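Long-range contacts in putative modulator of DNA gyrase (Bacteroides thetaiotaomicron, PDB 1VPB), which is of unestablished function but is probably a metallopeptidase of the PmbA/TldD (U62) type: residues G245-V250 and V446-L451; S261-A266 and N276-N281; G387-G392 and G414-L419; N421-T426 and P439-E444. One frame throughout, in Å; residues are numbered along the deposited sequence.

Contact 1 (G245-V250 and V446-L451); sequences GKYTMV and VDFSGL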
loop_
_atom_site.group_PDB
_atom_site.type_symbol
_atom_site.label_atom_id
_atom_site.label_comp_id
_atom_site.label_asym_id
_atom_site.label_seq_id
_atom_site.Cartn_x
_atom_site.Cartn_y
_atom_site.Cartn_z
ATOM N N GLY A 245 -11.729 30.895 -12.900
ATOM C CA GLY A 245 -13.079 31.414 -12.724
ATOM C C GLY A 245 -14.104 30.309 -12.674
ATOM O O GLY A 245 -13.764 29.156 -12.459
ATOM N N LYS A 246 -15.371 30.666 -12.875
ATOM C CA LYS A 246 -16.442 29.649 -12.871
ATOM C C LYS A 246 -16.536 29.012 -14.235
ATOM O O LYS A 246 -16.512 29.734 -15.237
ATOM C CB LYS A 246 -17.797 30.310 -12.640
ATOM C CG LYS A 246 -17.963 31.027 -11.313
ATOM C CD LYS A 246 -18.129 30.071 -10.204
ATOM C CE LYS A 246 -18.259 30.791 -8.876
ATOM N NZ LYS A 246 -18.636 29.840 -7.856
ATOM N N TYR A 247 -16.747 27.703 -14.264
ATOM C CA TYR A 247 -17.032 26.993 -15.511
ATOM C C TYR A 247 -18.079 25.942 -15.225
ATOM O O TYR A 247 -18.175 25.448 -14.117
ATOM C CB TYR A 247 -15.795 26.246 -16.009
ATOM C CG TYR A 247 -14.642 27.107 -16.501
ATOM C CD1 TYR A 247 -13.686 27.608 -15.616
ATOM C CD2 TYR A 247 -14.479 27.366 -17.860
ATOM C CE1 TYR A 247 -12.602 28.378 -16.086
ATOM C CE2 TYR A 247 -13.416 28.116 -18.320
ATOM C CZ TYR A 247 -12.479 28.616 -17.436
ATOM O OH TYR A 247 -11.419 29.373 -17.915
ATOM N N THR A 248 -18.802 25.533 -16.257
ATOM C CA THR A 248 -19.552 24.278 -16.202
ATOM C C THR A 248 -18.548 23.115 -16.184
ATOM O O THR A 248 -17.663 23.062 -17.042
ATOM C CB THR A 248 -20.400 24.120 -17.441
ATOM O OG1 THR A 248 -21.308 25.232 -17.564
ATOM C CG2 THR A 248 -21.270 22.861 -17.370
ATOM N N MET A 249 -18.677 22.203 -15.233
ATOM C CA MET A 249 -17.782 21.052 -15.174
ATOM C C MET A 249 -18.473 19.799 -15.695
ATOM O O MET A 249 -19.520 19.411 -15.198
ATOM C CB MET A 249 -17.284 20.813 -13.747
ATOM C CG MET A 249 -16.325 19.639 -13.665
ATOM S SD MET A 249 -15.494 19.346 -12.112
ATOM C CE MET A 249 -16.835 19.119 -10.984
ATOM N N VAL A 250 -17.872 19.181 -16.716
ATOM C CA VAL A 250 -18.324 17.879 -17.196
ATOM C C VAL A 250 -17.290 16.823 -16.734
ATOM O O VAL A 250 -16.085 17.046 -16.822
ATOM C CB VAL A 250 -18.507 17.844 -18.733
ATOM C CG1 VAL A 250 -19.082 16.486 -19.165
ATOM C CG2 VAL A 250 -19.433 18.973 -19.187
ATOM N N VAL A 446 -18.814 25.897 -11.264
ATOM C CA VAL A 446 -17.755 25.259 -10.482
ATOM C C VAL A 446 -16.480 26.109 -10.639
ATOM O O VAL A 446 -16.170 26.575 -11.735
ATOM C CB VAL A 446 -17.499 23.825 -10.959
ATOM C CG1 VAL A 446 -16.315 23.184 -10.222
ATOM C CG2 VAL A 446 -18.757 22.966 -10.756
ATOM N N ASP A 447 -15.764 26.289 -9.526
ATOM C CA ASP A 447 -14.539 27.073 -9.466
ATOM C C ASP A 447 -13.308 26.289 -9.876
ATOM O O ASP A 447 -13.022 25.211 -9.322
ATOM C CB ASP A 447 -14.349 27.634 -8.052
ATOM C CG ASP A 447 -15.105 28.892 -7.848
ATOM O OD1 ASP A 447 -14.780 29.889 -8.547
ATOM O OD2 ASP A 447 -16.019 28.977 -7.019
ATOM N N PHE A 448 -12.611 26.849 -10.869
ATOM C CA PHE A 448 -11.297 26.357 -11.310
ATOM C C PHE A 448 -10.285 27.486 -11.152
ATOM O O PHE A 448 -10.571 28.642 -11.514
ATOM C CB PHE A 448 -11.308 25.914 -12.776
ATOM C CG PHE A 448 -12.195 24.744 -13.057
ATOM C CD1 PHE A 448 -13.581 24.924 -13.175
ATOM C CD2 PHE A 448 -11.660 23.470 -13.245
ATOM C CE1 PHE A 448 -14.408 23.858 -13.450
ATOM C CE2 PHE A 448 -12.479 22.383 -13.502
ATOM C CZ PHE A 448 -13.865 22.569 -13.599
ATOM N N SER A 449 -9.106 27.127 -10.654
ATOM C CA SER A 449 -8.014 28.084 -10.468
ATOM C C SER A 449 -6.672 27.483 -10.860
ATOM O O SER A 449 -6.465 26.280 -10.757
ATOM C CB SER A 449 -7.966 28.497 -9.013
ATOM O OG SER A 449 -8.015 27.347 -8.186
ATOM N N GLY A 450 -5.743 28.337 -11.268
ATOM C CA GLY A 450 -4.418 27.876 -11.700
ATOM C C GLY A 450 -3.520 27.382 -10.570
ATOM O O GLY A 450 -3.532 27.976 -9.480
ATOM N N LEU A 451 -2.802 26.273 -10.830
ATOM C CA LEU A 451 -1.590 25.806 -10.080
ATOM C C LEU A 451 -1.373 24.285 -10.172
ATOM O O LEU A 451 -0.481 23.799 -10.870
ATOM C CB LEU A 451 -1.574 26.224 -8.595
ATOM C CG LEU A 451 -0.728 27.434 -8.148
ATOM C CD1 LEU A 451 -0.743 28.670 -9.080
ATOM C CD2 LEU A 451 -1.178 27.818 -6.730
ATOM O OXT LEU A 451 -2.062 23.488 -9.536
#
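An antiparallel strand pair in the mixed sheet of the PmbA/TldD C-terminal domain joins Y247 to V446 and G245 to F448, each a hydrogen-bonded pair. Y247 N reaches V446 O at 2.8 Å and V446 N returns to Y247 O, while F448 N gives a nearly straight bond to G245 O (174° at the hydrogen). At the backbone angles of G245 a CB would jam against the preceding carbonyl oxygen, which explains a glycine here. Between these pairs, K246 and D447 sit opposite each other on the other face. With its chain bent at chi2 (-74°), K246 swings NZ back across the strand gap to 2.9 Å from D447 OD2, a salt bridge that meets the carboxylate from above its plane. Were D447 an alanine, the ammonium of K246 would probably lose this mate and its long chain would be freer to swing. The pairing ties strand 245-251, the first of the sheet in chain order, to 446-450, the last strand of the chain, which also borders strand 402-413 in the sheet. The face carrying Y247, V446 and F448 is apolar and buried. Y247 CD1 lies 3.6 Å from F448 CD1, the two ring planes almost perpendicular but the approach oblique; the hydroxyl of Y247 goes to Q243 O. M249 extends beyond the pair, with CG anti to the backbone N (chi1 -179°), and sets its CG 3.8 Å from F448 CZ at the ring edge. Its SD, 5.1 Å from the F448 ring centroid, makes an oblique Met-aromatic contact, and its CB packs 4.0 Å from V446 CG2.

Contact 2 (S261-A266 and N276-N281); sequences SPMISA and NSFLLN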
loop_
_atom_site.group_PDB
_atom_site.type_symbol
_atom_site.label_atom_id
_atom_site.label_comp_id
_atom_site.label_asym_id
_atom_site.label_seq_id
_atom_site.Cartn_x
_atom_site.Cartn_y
_atom_site.Cartn_z
ATOM N N SER A 261 -17.252 9.635 -4.221
ATOM C CA SER A 261 -16.579 8.841 -3.182
ATOM C C SER A 261 -16.537 9.513 -1.790
ATOM O O SER A 261 -16.928 8.893 -0.830
ATOM C CB SER A 261 -15.158 8.490 -3.639
ATOM O OG SER A 261 -14.600 7.621 -2.699
ATOM N N PRO A 262 -16.107 10.768 -1.665
ATOM C CA PRO A 262 -16.095 11.397 -0.348
ATOM C C PRO A 262 -17.448 11.602 0.274
ATOM O O PRO A 262 -17.559 11.662 1.502
ATOM C CB PRO A 262 -15.376 12.711 -0.579
ATOM C CG PRO A 262 -15.355 12.937 -2.001
ATOM C CD PRO A 262 -15.495 11.636 -2.691
ATOM N N MET A 263 -18.498 11.674 -0.547
ATOM C CA MET A 263 -19.848 11.760 -0.001
ATOM C C MET A 263 -20.185 10.424 0.637
ATOM O O MET A 263 -20.774 10.355 1.719
ATOM C CB MET A 263 -20.845 12.053 -1.113
ATOM C CG MET A 263 -20.646 13.398 -1.806
ATOM S SD MET A 263 -21.154 14.847 -0.861
ATOM C CE MET A 263 -22.889 14.801 -0.949
ATOM N N ILE A 264 -19.808 9.345 -0.032
ATOM C CA ILE A 264 -20.128 8.019 0.496
ATOM C C ILE A 264 -19.319 7.733 1.767
ATOM O O ILE A 264 -19.845 7.172 2.705
ATOM C CB ILE A 264 -19.845 6.973 -0.562
ATOM C CG1 ILE A 264 -20.706 7.285 -1.808
ATOM C CG2 ILE A 264 -20.107 5.554 -0.053
ATOM C CD1 ILE A 264 -22.132 7.385 -1.583
ATOM N N SER A 265 -18.078 8.186 1.815
ATOM C CA SER A 265 -17.262 8.025 3.035
ATOM C C SER A 265 -17.910 8.707 4.228
ATOM O O SER A 265 -17.897 8.186 5.345
ATOM C CB SER A 265 -15.859 8.567 2.810
ATOM O OG SER A 265 -15.154 7.845 1.822
ATOM N N ALA A 266 -18.522 9.862 3.987
ATOM C CA ALA A 266 -19.168 10.643 5.014
ATOM C C ALA A 266 -20.402 9.974 5.589
ATOM O O ALA A 266 -20.932 10.369 6.614
ATOM C CB ALA A 266 -19.496 12.023 4.492
ATOM N N ASN A 276 -16.512 13.166 12.511
ATOM C CA ASN A 276 -15.663 13.493 11.376
ATOM C C ASN A 276 -16.389 13.223 10.035
ATOM O O ASN A 276 -15.870 12.516 9.159
ATOM C CB ASN A 276 -14.396 12.647 11.426
ATOM C CG ASN A 276 -13.275 13.217 10.549
ATOM O OD1 ASN A 276 -13.252 14.397 10.259
ATOM N ND2 ASN A 276 -12.374 12.357 10.095
ATOM N N SER A 277 -17.544 13.848 9.899
ATOM C CA SER A 277 -18.353 13.700 8.702
ATOM C C SER A 277 -19.122 14.935 8.443
ATOM O O SER A 277 -19.905 15.399 9.277
ATOM C CB SER A 277 -19.307 12.512 8.814
ATOM O OG SER A 277 -20.292 12.620 7.775
ATOM N N PHE A 278 -18.920 15.509 7.265
ATOM C CA PHE A 278 -19.669 16.713 6.892
ATOM C C PHE A 278 -21.143 16.448 6.568
ATOM O O PHE A 278 -21.904 17.393 6.276
ATOM C CB PHE A 278 -18.994 17.429 5.720
ATOM C CG PHE A 278 -18.912 16.625 4.431
ATOM C CD1 PHE A 278 -17.820 15.808 4.168
ATOM C CD2 PHE A 278 -19.914 16.725 3.439
ATOM C CE1 PHE A 278 -17.711 15.075 2.967
ATOM C CE2 PHE A 278 -19.816 15.953 2.251
ATOM C CZ PHE A 278 -18.727 15.162 2.014
ATOM N N LEU A 279 -21.519 15.164 6.560
ATOM C CA LEU A 279 -22.915 14.777 6.426
ATOM C C LEU A 279 -23.603 14.399 7.745
ATOM O O LEU A 279 -24.749 13.994 7.758
ATOM C CB LEU A 279 -23.036 13.639 5.407
ATOM C CG LEU A 279 -22.590 14.091 3.993
ATOM C CD1 LEU A 279 -22.852 12.951 3.014
ATOM C CD2 LEU A 279 -23.325 15.295 3.571
ATOM N N LEU A 280 -22.928 14.632 8.871
ATOM C CA LEU A 280 -23.534 14.377 10.165
ATOM C C LEU A 280 -24.713 15.321 10.260
ATOM O O LEU A 280 -24.617 16.481 9.815
ATOM C CB LEU A 280 -22.527 14.700 11.263
ATOM C CG LEU A 280 -22.961 14.459 12.704
ATOM C CD1 LEU A 280 -23.055 12.980 13.014
ATOM C CD2 LEU A 280 -21.943 15.182 13.605
ATOM N N ASN A 281 -25.821 14.833 10.806
ATOM C CA ASN A 281 -27.040 15.643 11.003
ATOM C C ASN A 281 -27.722 16.115 9.714
ATOM O O ASN A 281 -28.440 17.104 9.709
ATOM C CB ASN A 281 -26.772 16.880 11.891
ATOM C CG ASN A 281 -26.314 16.515 13.289
ATOM O OD1 ASN A 281 -26.654 15.440 13.833
ATOM N ND2 ASN A 281 -25.513 17.401 13.881
#
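P262, in the helix 256-265, meets F278 first: its carbonyl O lies 3.7 Å from F278 CE1. As a proline it has no N-H to give to the preceding turn, and the helix is kinked here. One residue on, M263 bends its chain at chi2 and chi3 and brings SD to the edge of the F278 ring, 3.6 Å from CE2 and in the ring plane, a Met-aromatic contact in which the two side chains cross at about a right angle. The backbone O of M263 is also touched by the methyl L279 CD1. At the C-terminal end of the segment, A266 points toward the loop, and its small methyl fits among three partners. CB lies over one face of F278, 4.1 Å from the ring centroid and offset toward the rim, as a CH-pi contact, 3.8 Å from L279 CG and 3.4 Å from S277 OG. Facing it is a type I turn, S277 to L280, that begins with an ST turn: S277 OG accepts from L279 N at 3.1 Å and donates to A266 O at 2.6 Å, in the carbonyl plane and on a lone pair. One hydroxyl thus fastens the turn to the backbone at A266, which suits a serine. Its chi1 of 166°, OG anti to the backbone N, directs the oxygen to that carbonyl. F278 takes the crowded position between N and carbonyl carbon (chi1 62°), which carries its ring back over the helix. Beyond the segments, L416 and I417 of the helix 416-421 also pack on F278, while L267 and I287 pack on L279.

Contact 3 (G387-G392 and G414-L419); sequences GDFSYG and GNLITL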
loop_
_atom_site.group_PDB
_atom_site.type_symbol
_atom_site.label_atom_id
_atom_site.label_comp_id
_atom_site.label_asym_id
_atom_site.label_seq_id
_atom_site.Cartn_x
_atom_site.Cartn_y
_atom_site.Cartn_z
ATOM N N GLY A 387 -16.245 19.081 4.269
ATOM C CA GLY A 387 -16.534 18.837 2.854
ATOM C C GLY A 387 -15.866 19.778 1.867
ATOM O O GLY A 387 -16.087 19.655 0.671
ATOM N N ASP A 388 -15.044 20.727 2.338
ATOM C CA ASP A 388 -14.297 21.563 1.428
ATOM C C ASP A 388 -13.307 20.696 0.653
ATOM O O ASP A 388 -12.753 19.729 1.207
ATOM C CB ASP A 388 -13.553 22.671 2.184
ATOM C CG ASP A 388 -14.466 23.725 2.742
ATOM O OD1 ASP A 388 -15.656 23.825 2.360
ATOM O OD2 ASP A 388 -14.043 24.552 3.573
ATOM N N PHE A 389 -13.095 21.030 -0.623
ATOM C CA PHE A 389 -12.244 20.203 -1.489
ATOM C C PHE A 389 -11.379 21.042 -2.402
ATOM O O PHE A 389 -11.688 22.203 -2.705
ATOM C CB PHE A 389 -13.072 19.186 -2.310
ATOM C CG PHE A 389 -13.869 19.804 -3.426
ATOM C CD1 PHE A 389 -13.272 20.091 -4.664
ATOM C CD2 PHE A 389 -15.205 20.136 -3.232
ATOM C CE1 PHE A 389 -14.008 20.718 -5.690
ATOM C CE2 PHE A 389 -15.946 20.730 -4.242
ATOM C CZ PHE A 389 -15.363 21.052 -5.462
ATOM N N SER A 390 -10.273 20.440 -2.828
ATOM C CA SER A 390 -9.418 21.010 -3.861
ATOM C C SER A 390 -8.771 19.837 -4.573
ATOM O O SER A 390 -8.089 19.011 -3.936
ATOM C CB SER A 390 -8.348 21.919 -3.249
ATOM O OG SER A 390 -7.494 22.451 -4.252
ATOM N N TYR A 391 -8.999 19.717 -5.873
ATOM C CA TYR A 391 -8.398 18.603 -6.603
ATOM C C TYR A 391 -7.732 19.073 -7.853
ATOM O O TYR A 391 -8.189 20.009 -8.498
ATOM C CB TYR A 391 -9.414 17.542 -7.009
ATOM C CG TYR A 391 -10.245 16.961 -5.908
ATOM C CD1 TYR A 391 -9.673 16.205 -4.875
ATOM C CD2 TYR A 391 -11.624 17.064 -5.954
ATOM C CE1 TYR A 391 -10.475 15.651 -3.890
ATOM C CE2 TYR A 391 -12.403 16.523 -4.993
ATOM C CZ TYR A 391 -11.848 15.821 -3.965
ATOM O OH TYR A 391 -12.683 15.286 -3.037
ATOM N N GLY A 392 -6.651 18.403 -8.228
ATOM C CA GLY A 392 -6.021 18.729 -9.488
ATOM C C GLY A 392 -6.789 18.068 -10.610
ATOM O O GLY A 392 -7.208 16.920 -10.487
ATOM N N GLY A 414 -14.046 23.940 -3.932
ATOM C CA GLY A 414 -15.410 24.239 -3.508
ATOM C C GLY A 414 -15.747 23.431 -2.289
ATOM O O GLY A 414 -14.856 23.005 -1.554
ATOM N N ASN A 415 -17.049 23.197 -2.078
ATOM C CA ASN A 415 -17.517 22.376 -0.992
ATOM C C ASN A 415 -18.385 21.302 -1.621
ATOM O O ASN A 415 -19.141 21.576 -2.555
ATOM C CB ASN A 415 -18.317 23.185 0.042
ATOM C CG ASN A 415 -18.823 22.319 1.174
ATOM O OD1 ASN A 415 -19.892 21.687 1.091
ATOM N ND2 ASN A 415 -18.039 22.254 2.250
ATOM N N LEU A 416 -18.223 20.080 -1.158
ATOM C CA LEU A 416 -18.852 18.922 -1.807
ATOM C C LEU A 416 -20.380 18.999 -1.782
ATOM O O LEU A 416 -21.048 18.554 -2.719
ATOM C CB LEU A 416 -18.373 17.624 -1.190
ATOM C CG LEU A 416 -16.928 17.259 -1.563
ATOM C CD1 LEU A 416 -16.456 16.128 -0.640
ATOM C CD2 LEU A 416 -16.838 16.792 -3.054
ATOM N N ILE A 417 -20.941 19.561 -0.734
ATOM C CA ILE A 417 -22.392 19.649 -0.672
ATOM C C ILE A 417 -22.949 20.569 -1.733
ATOM O O ILE A 417 -23.863 20.191 -2.449
ATOM C CB ILE A 417 -22.864 20.077 0.764
ATOM C CG1 ILE A 417 -22.465 19.057 1.782
ATOM C CG2 ILE A 417 -24.369 20.247 0.827
ATOM C CD1 ILE A 417 -22.824 19.491 3.185
ATOM N N THR A 418 -22.404 21.784 -1.848
ATOM C CA THR A 418 -22.856 22.725 -2.887
ATOM C C THR A 418 -22.494 22.227 -4.282
ATOM O O THR A 418 -23.219 22.464 -5.264
ATOM C CB THR A 418 -22.403 24.185 -2.617
ATOM O OG1 THR A 418 -21.046 24.224 -2.129
ATOM C CG2 THR A 418 -23.252 24.773 -1.485
ATOM N N LEU A 419 -21.375 21.536 -4.408
ATOM C CA LEU A 419 -21.058 20.897 -5.674
ATOM C C LEU A 419 -22.184 19.946 -6.101
ATOM O O LEU A 419 -22.729 20.077 -7.206
ATOM C CB LEU A 419 -19.777 20.103 -5.583
ATOM C CG LEU A 419 -19.429 19.380 -6.900
ATOM C CD1 LEU A 419 -19.101 20.279 -8.075
ATOM C CD2 LEU A 419 -18.311 18.417 -6.649
#
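The antiparallel pairing of strands 388-399 and 402-413, in the mixed sheet of the C-terminal domain, continues through F389 with G414 and D388 with N415, up to where the chain leaves for helix 416-421. F389 N bonds to G414 O at 2.8 Å and G414 N returns to F389 O, while L416 N, in the first turn of the helix, reaches G387 O at 2.8 Å. Just after the corner at G414, N415 takes the N-cap position, and its OD1 accepts from I417 N at 3.0 Å, as asparagine commonly does there. The other end of the same amide is gripped too. N415 ND2 gives D388 OD1 an almost straight bond (177°), in the plane of the amide but on the anti side of the carboxylate and tilted out of its plane, the two planes standing nearly perpendicular; it also bonds to T386 O. D388 therefore helps to fix the rotation of the capping group. G387, at positive phi, brings its backbone against that amide, where a CB would crowd ND2. On the opposite face lies F389, whose chi1 of 73° folds the ring over its strand neighbour: G414 N sits 3.5 Å above the ring centre, and G414 CA makes a CH-pi contact. Glycine suits position 414 because a CB would press on the ring. L416 CD2 touches F389 CD2 at 3.7 Å, and L419 CD2 approaches F389 CE2 at 4.1 Å.

Contact 4 (N421-T426 and P439-E444); sequences NSLVAT and PSLVFE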
loop_
_atom_site.group_PDB
_atom_site.type_symbol
_atom_site.label_atom_id
_atom_site.label_comp_id
_atom_site.label_asym_id
_atom_site.label_seq_id
_atom_site.Cartn_x
_atom_site.Cartn_y
_atom_site.Cartn_z
ATOM N N ASN A 421 -25.111 19.944 -4.997
ATOM C CA ASN A 421 -26.347 20.727 -5.179
ATOM C C ASN A 421 -26.399 21.373 -6.548
ATOM O O ASN A 421 -27.470 21.852 -6.947
ATOM C CB ASN A 421 -26.509 21.814 -4.101
ATOM C CG ASN A 421 -27.953 22.173 -3.872
ATOM O OD1 ASN A 421 -28.800 21.302 -3.905
ATOM N ND2 ASN A 421 -28.243 23.451 -3.605
ATOM N N SER A 422 -25.259 21.449 -7.265
ATOM C CA SER A 422 -25.195 22.105 -8.588
ATOM C C SER A 422 -25.147 21.123 -9.800
ATOM O O SER A 422 -25.021 21.555 -10.937
ATOM C CB SER A 422 -24.000 23.067 -8.633
ATOM O OG SER A 422 -22.818 22.338 -8.666
ATOM N N LEU A 423 -25.332 19.830 -9.530
ATOM C CA LEU A 423 -25.504 18.791 -10.563
ATOM C C LEU A 423 -26.744 19.111 -11.400
ATOM O O LEU A 423 -27.851 19.156 -10.842
ATOM C CB LEU A 423 -25.673 17.432 -9.898
ATOM C CG LEU A 423 -25.805 16.218 -10.813
ATOM C CD1 LEU A 423 -24.465 15.921 -11.482
ATOM C CD2 LEU A 423 -26.256 15.022 -10.012
ATOM N N VAL A 424 -26.546 19.324 -12.709
ATOM C CA VAL A 424 -27.659 19.647 -13.609
ATOM C C VAL A 424 -28.041 18.538 -14.552
ATOM O O VAL A 424 -29.146 18.587 -15.086
ATOM C CB VAL A 424 -27.407 20.908 -14.441
ATOM C CG1 VAL A 424 -27.396 22.106 -13.513
ATOM C CG2 VAL A 424 -26.136 20.794 -15.243
ATOM N N ALA A 425 -27.150 17.573 -14.776
ATOM C CA ALA A 425 -27.466 16.443 -15.646
ATOM C C ALA A 425 -26.632 15.241 -15.322
ATOM O O ALA A 425 -25.489 15.392 -14.855
ATOM C CB ALA A 425 -27.214 16.827 -17.084
ATOM N N THR A 426 -27.186 14.058 -15.648
ATOM C CA THR A 426 -26.419 12.826 -15.621
ATOM C C THR A 426 -26.564 12.119 -16.969
ATOM O O THR A 426 -27.597 12.240 -17.656
ATOM C CB THR A 426 -26.842 11.882 -14.501
ATOM O OG1 THR A 426 -28.155 11.343 -14.730
ATOM C CG2 THR A 426 -26.918 12.605 -13.116
ATOM N N PRO A 439 -22.786 7.472 -14.200
ATOM C CA PRO A 439 -22.598 7.965 -15.563
ATOM C C PRO A 439 -21.760 9.254 -15.565
ATOM O O PRO A 439 -21.325 9.739 -14.485
ATOM C CB PRO A 439 -24.041 8.276 -16.006
ATOM C CG PRO A 439 -24.689 8.733 -14.805
ATOM C CD PRO A 439 -24.129 7.830 -13.685
ATOM N N SER A 440 -21.602 9.834 -16.748
ATOM C CA SER A 440 -21.078 11.171 -16.904
ATOM C C SER A 440 -21.945 12.148 -16.106
ATOM O O SER A 440 -23.149 11.951 -15.932
ATOM C CB SER A 440 -21.022 11.594 -18.400
ATOM O OG SER A 440 -20.109 10.759 -19.128
ATOM N N LEU A 441 -21.329 13.245 -15.685
ATOM C CA LEU A 441 -21.986 14.229 -14.851
ATOM C C LEU A 441 -21.715 15.667 -15.312
ATOM O O LEU A 441 -20.655 15.962 -15.854
ATOM C CB LEU A 441 -21.471 14.095 -13.434
ATOM C CG LEU A 441 -21.603 12.769 -12.731
ATOM C CD1 LEU A 441 -20.884 12.920 -11.401
ATOM C CD2 LEU A 441 -23.047 12.349 -12.551
ATOM N N VAL A 442 -22.699 16.541 -15.122
ATOM C CA VAL A 442 -22.548 17.928 -15.441
ATOM C C VAL A 442 -22.954 18.767 -14.237
ATOM O O VAL A 442 -24.041 18.599 -13.690
ATOM C CB VAL A 442 -23.451 18.374 -16.620
ATOM C CG1 VAL A 442 -23.185 19.804 -16.940
ATOM C CG2 VAL A 442 -23.218 17.476 -17.878
ATOM N N PHE A 443 -22.049 19.643 -13.832
ATOM C CA PHE A 443 -22.263 20.537 -12.704
ATOM C C PHE A 443 -22.135 21.966 -13.188
ATOM O O PHE A 443 -21.243 22.281 -13.985
ATOM C CB PHE A 443 -21.172 20.320 -11.653
ATOM C CG PHE A 443 -21.107 18.966 -11.078
ATOM C CD1 PHE A 443 -21.821 18.646 -9.902
ATOM C CD2 PHE A 443 -20.280 17.970 -11.625
ATOM C CE1 PHE A 443 -21.713 17.400 -9.315
ATOM C CE2 PHE A 443 -20.192 16.708 -11.018
ATOM C CZ PHE A 443 -20.917 16.424 -9.868
ATOM N N GLU A 444 -22.996 22.871 -12.712
ATOM C CA GLU A 444 -22.862 24.261 -13.090
ATOM C C GLU A 444 -22.142 25.091 -12.043
ATOM O O GLU A 444 -22.299 24.868 -10.850
ATOM C CB GLU A 444 -24.247 24.882 -13.306
ATOM C CG GLU A 444 -25.009 24.377 -14.514
ATOM C CD GLU A 444 -24.390 24.759 -15.840
ATOM O OE1 GLU A 444 -23.482 25.631 -15.849
ATOM O OE2 GLU A 444 -24.822 24.175 -16.882
#
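A classic beta bulge interrupts the antiparallel pairing of strands 423-426 and 441-443: V424 and A425 both face V442. V442 O takes V424 N at 2.8 Å and, weakly, A425 N at 3.4 Å, while V442 N bonds to A425 O. Before the bulge E444 N meets S422 O at 3.0 Å. Past it, T426 stands beside L441, with methyl T426 CG2 touching L441 CD2 and T426 CB against the P439 ring. The extra residue turns V424 out of the usual alternation: its CG2 packs 3.5 Å from V442 CG1 and its CG1 meets the aliphatic CG of E444, whose OE1 bonds to T248 OG1. Strand 423-426 flanks the mixed sheet of the C-terminal domain through 441-443, which pairs on its other side with strand 245-251. L423 and F443 meet on the buried face they share with T426 and L441. With CG anti to the backbone N (chi1 -177°), L423 lays CD1 over the F443 ring, 4.0 Å from the centroid and 20° off the normal, a CH-pi contact; the same methyl reaches L441 CD2. W420 meets F443 edge-to-face, and the flat ring suits a site that must receive a methyl on its face. With an alanine at F443, L423 CD1 would probably lose the surface it rests on and W420 its edge-to-face partner.

All four contacts lie in the PmbA/TldD C-terminal domain. Contact 1 pairs strand 245-251 with the last strand of the chain, so that the other three fall between its segments; contact 2 closes first, then contact 3, then contact 4. Contacts 1, 3 and 4 reach the same mixed sheet, with centres 12 to 14 Å apart. M249 bonds to F443 between contacts 1 and 4, and L419 of contact 3 packs on V446 and M249. Contact 2, centred about 23 Å from contact 1, touches contact 3, where P262 and F278 meet L416. Helix 416-421 thus bridges the loop at 276-281 and the sheet, while contact 2 reaches contacts 1 and 4 only through contact 3.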